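Local coordinates for protein phosphoribosylformylglycinamidine synthase 2 (Thermus thermophilus, PDB 3VIU) that belongs to the AIR synthase-related (PurM-like) family, with two paired N- and C-terminal domain repeats in one chain, and binds ADP and magnesium, at residues S189-G194 / S270-K275. Sequence-based numbering, arbitrary orientation.
Sequences SRASLG and SELAHK
L272 meets S189 and A191 chiefly through CD1, which lies 3.3 Å from S189 O and sits between S189 OG and A191 CB, the latter 4.0 Å from L272 CD1. With CG anti to the backbone N (chi1 171°), the leucine directs this branch toward the loop backbone between S189 and A191. The S189 hydroxyl lies alongside it, OG 3.4 Å from L272 CD1. R190 starts away from the helix but bends back at chi2 (-69°) to cross the K275 side chain at about a right angle. One face of the guanidinium rests on K275, whose CB is 3.8 Å from R190 NH1, near the rim; K275 O lies over the same face, 3.4 Å from R190 NE, where the N-H cannot point at it. R190 NH1 gives a weak bond to S189 O (3.3 Å) and also carries the salt bridge to E67 OE2; together they probably help fix the guanidinium. E67, a residue of the ADP pocket, also accepts from S189 N and probably offsets the nearby like charges of R190 and K275; the K275 side chain lies about 7 Å from the nucleotide. S276 OG links A191 N to L272 O. The contact thus ties the loop between strands 172-182 and 196-201 to the C-terminal part of helix 264-275, with L272 also packing on V309 and V311 of strand 307-312.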
ATOM      1  N   SER A 189      18.536   5.404  -9.491  1.00 54.94           N
ATOM      2  CA  SER A 189      18.496   5.358 -10.945  1.00 52.78           C
ATOM      3  C   SER A 189      19.415   6.431 -11.527  1.00 50.60           C
ATOM      4  O   SER A 189      18.949   7.409 -12.115  1.00 49.85           O
ATOM      5  CB  SER A 189      17.055   5.577 -11.426  1.00 54.21           C
ATOM      6  OG  SER A 189      16.935   5.393 -12.826  1.00 54.47           O
ATOM      7  N   ARG A 190      20.720   6.245 -11.353  1.00 47.02           N
ATOM      8  CA  ARG A 190      21.699   7.192 -11.864  1.00 44.20           C
ATOM      9  C   ARG A 190      22.692   6.543 -12.817  1.00 42.61           C
ATOM     10  O   ARG A 190      22.952   5.342 -12.745  1.00 43.64           O
ATOM     11  CB  ARG A 190      22.456   7.842 -10.709  1.00 44.05           C
ATOM     12  CG  ARG A 190      21.603   8.746  -9.841  1.00 44.38           C
ATOM     13  CD  ARG A 190      21.177  10.007 -10.579  1.00 43.21           C
ATOM     14  NE  ARG A 190      20.364  10.878  -9.731  1.00 43.08           N
ATOM     15  CZ  ARG A 190      19.172  10.547  -9.234  1.00 42.97           C
ATOM     16  NH1 ARG A 190      18.639   9.359  -9.497  1.00 41.08           N
ATOM     17  NH2 ARG A 190      18.511  11.409  -8.472  1.00 41.90           N
ATOM     18  N   ALA A 191      23.245   7.352 -13.712  1.00 38.70           N
ATOM     19  CA  ALA A 191      24.214   6.878 -14.689  1.00 35.86           C
ATOM     20  C   ALA A 191      25.185   8.004 -15.022  1.00 33.42           C
ATOM     21  O   ALA A 191      24.781   9.158 -15.158  1.00 33.16           O
ATOM     22  CB  ALA A 191      23.494   6.417 -15.953  1.00 36.29           C
ATOM     23  N   SER A 192      26.466   7.675 -15.143  1.00 31.42           N
ATOM     24  CA  SER A 192      27.475   8.681 -15.469  1.00 29.88           C
ATOM     25  C   SER A 192      27.694   8.719 -16.973  1.00 28.39           C
ATOM     26  O   SER A 192      27.257   7.829 -17.702  1.00 26.48           O
ATOM     27  CB  SER A 192      28.795   8.383 -14.749  1.00 29.38           C
ATOM     28  OG  SER A 192      29.279   7.089 -15.070  1.00 31.52           O
ATOM     29  N   LEU A 193      28.370   9.754 -17.443  1.00 28.23           N
ATOM     30  CA  LEU A 193      28.603   9.879 -18.868  1.00 29.95           C
ATOM     31  C   LEU A 193      29.578   8.841 -19.402  1.00 30.02           C
ATOM     32  O   LEU A 193      30.562   8.513 -18.749  1.00 32.17           O
ATOM     33  CB  LEU A 193      29.102  11.283 -19.195  1.00 30.33           C
ATOM     34  CG  LEU A 193      29.266  11.578 -20.685  1.00 31.72           C
ATOM     35  CD1 LEU A 193      28.033  11.108 -21.466  1.00 31.36           C
ATOM     36  CD2 LEU A 193      29.497  13.067 -20.854  1.00 31.87           C
ATOM     37  N   GLY A 194      29.288   8.316 -20.588  1.00 30.31           N
ATOM     38  CA  GLY A 194      30.164   7.334 -21.208  1.00 28.29           C
ATOM     39  C   GLY A 194      30.015   5.904 -20.730  1.00 27.19           C
ATOM     40  O   GLY A 194      30.928   5.098 -20.878  1.00 26.13           O
ATOM     41  N   SER A 270      14.667   6.956 -20.579  1.00 22.85           N
ATOM     42  CA  SER A 270      14.455   8.398 -20.557  1.00 26.00           C
ATOM     43  C   SER A 270      14.430   8.891 -19.113  1.00 26.73           C
ATOM     44  O   SER A 270      14.968   9.953 -18.795  1.00 25.80           O
ATOM     45  CB  SER A 270      13.141   8.760 -21.254  1.00 26.53           C
ATOM     46  OG  SER A 270      12.030   8.302 -20.508  1.00 30.61           O
ATOM     47  N   GLU A 271      13.803   8.111 -18.241  1.00 28.58           N
ATOM     48  CA  GLU A 271      13.727   8.462 -16.831  1.00 30.53           C
ATOM     49  C   GLU A 271      15.153   8.446 -16.290  1.00 30.45           C
ATOM     50  O   GLU A 271      15.622   9.422 -15.703  1.00 30.41           O
ATOM     51  CB  GLU A 271      12.882   7.432 -16.089  1.00 33.28           C
ATOM     52  CG  GLU A 271      12.073   7.973 -14.927  1.00 39.86           C
ATOM     53  CD  GLU A 271      11.083   6.940 -14.398  1.00 43.71           C
ATOM     54  OE1 GLU A 271      11.452   6.144 -13.502  1.00 44.21           O
ATOM     55  OE2 GLU A 271       9.937   6.916 -14.901  1.00 44.90           O
ATOM     56  N   LEU A 272      15.837   7.325 -16.505  1.00 29.03           N
ATOM     57  CA  LEU A 272      17.213   7.159 -16.053  1.00 28.38           C
ATOM     58  C   LEU A 272      18.101   8.274 -16.591  1.00 28.46           C
ATOM     59  O   LEU A 272      18.932   8.825 -15.862  1.00 28.37           O
ATOM     60  CB  LEU A 272      17.754   5.799 -16.504  1.00 26.09           C
ATOM     61  CG  LEU A 272      19.244   5.517 -16.303  1.00 26.91           C
ATOM     62  CD1 LEU A 272      19.657   5.820 -14.868  1.00 27.05           C
ATOM     63  CD2 LEU A 272      19.527   4.062 -16.652  1.00 26.16           C
ATOM     64  N   ALA A 273      17.913   8.608 -17.865  1.00 26.82           N
ATOM     65  CA  ALA A 273      18.694   9.651 -18.510  1.00 27.24           C
ATOM     66  C   ALA A 273      18.382  11.022 -17.920  1.00 28.20           C
ATOM     67  O   ALA A 273      19.285  11.801 -17.605  1.00 28.01           O
ATOM     68  CB  ALA A 273      18.414   9.655 -19.999  1.00 26.03           C
ATOM     69  N   HIS A 274      17.096  11.308 -17.768  1.00 28.69           N
ATOM     70  CA  HIS A 274      16.655  12.585 -17.234  1.00 30.20           C
ATOM     71  C   HIS A 274      17.176  12.875 -15.818  1.00 30.39           C
ATOM     72  O   HIS A 274      17.649  13.980 -15.539  1.00 29.56           O
ATOM     73  CB  HIS A 274      15.131  12.640 -17.255  1.00 31.84           C
ATOM     74  CG  HIS A 274      14.573  13.975 -16.880  1.00 33.80           C
ATOM     75  ND1 HIS A 274      14.809  15.112 -17.624  1.00 33.27           N
ATOM     76  CD2 HIS A 274      13.808  14.359 -15.832  1.00 33.77           C
ATOM     77  CE1 HIS A 274      14.215  16.140 -17.047  1.00 35.16           C
ATOM     78  NE2 HIS A 274      13.600  15.711 -15.958  1.00 35.03           N
ATOM     79  N   LYS A 275      17.092  11.885 -14.931  1.00 29.56           N
ATOM     80  CA  LYS A 275      17.560  12.039 -13.553  1.00 28.55           C
ATOM     81  C   LYS A 275      19.073  12.172 -13.497  1.00 27.36           C
ATOM     82  O   LYS A 275      19.621  12.679 -12.519  1.00 27.39           O
ATOM     83  CB  LYS A 275      17.144  10.834 -12.696  1.00 29.98           C
ATOM     84  CG  LYS A 275      15.645  10.560 -12.663  1.00 32.01           C
ATOM     85  CD  LYS A 275      15.286   9.477 -11.653  1.00 32.68           C
ATOM     86  CE  LYS A 275      13.848   8.997 -11.844  1.00 32.95           C
ATOM     87  NZ  LYS A 275      12.901  10.132 -12.007  1.00 33.58           N
TER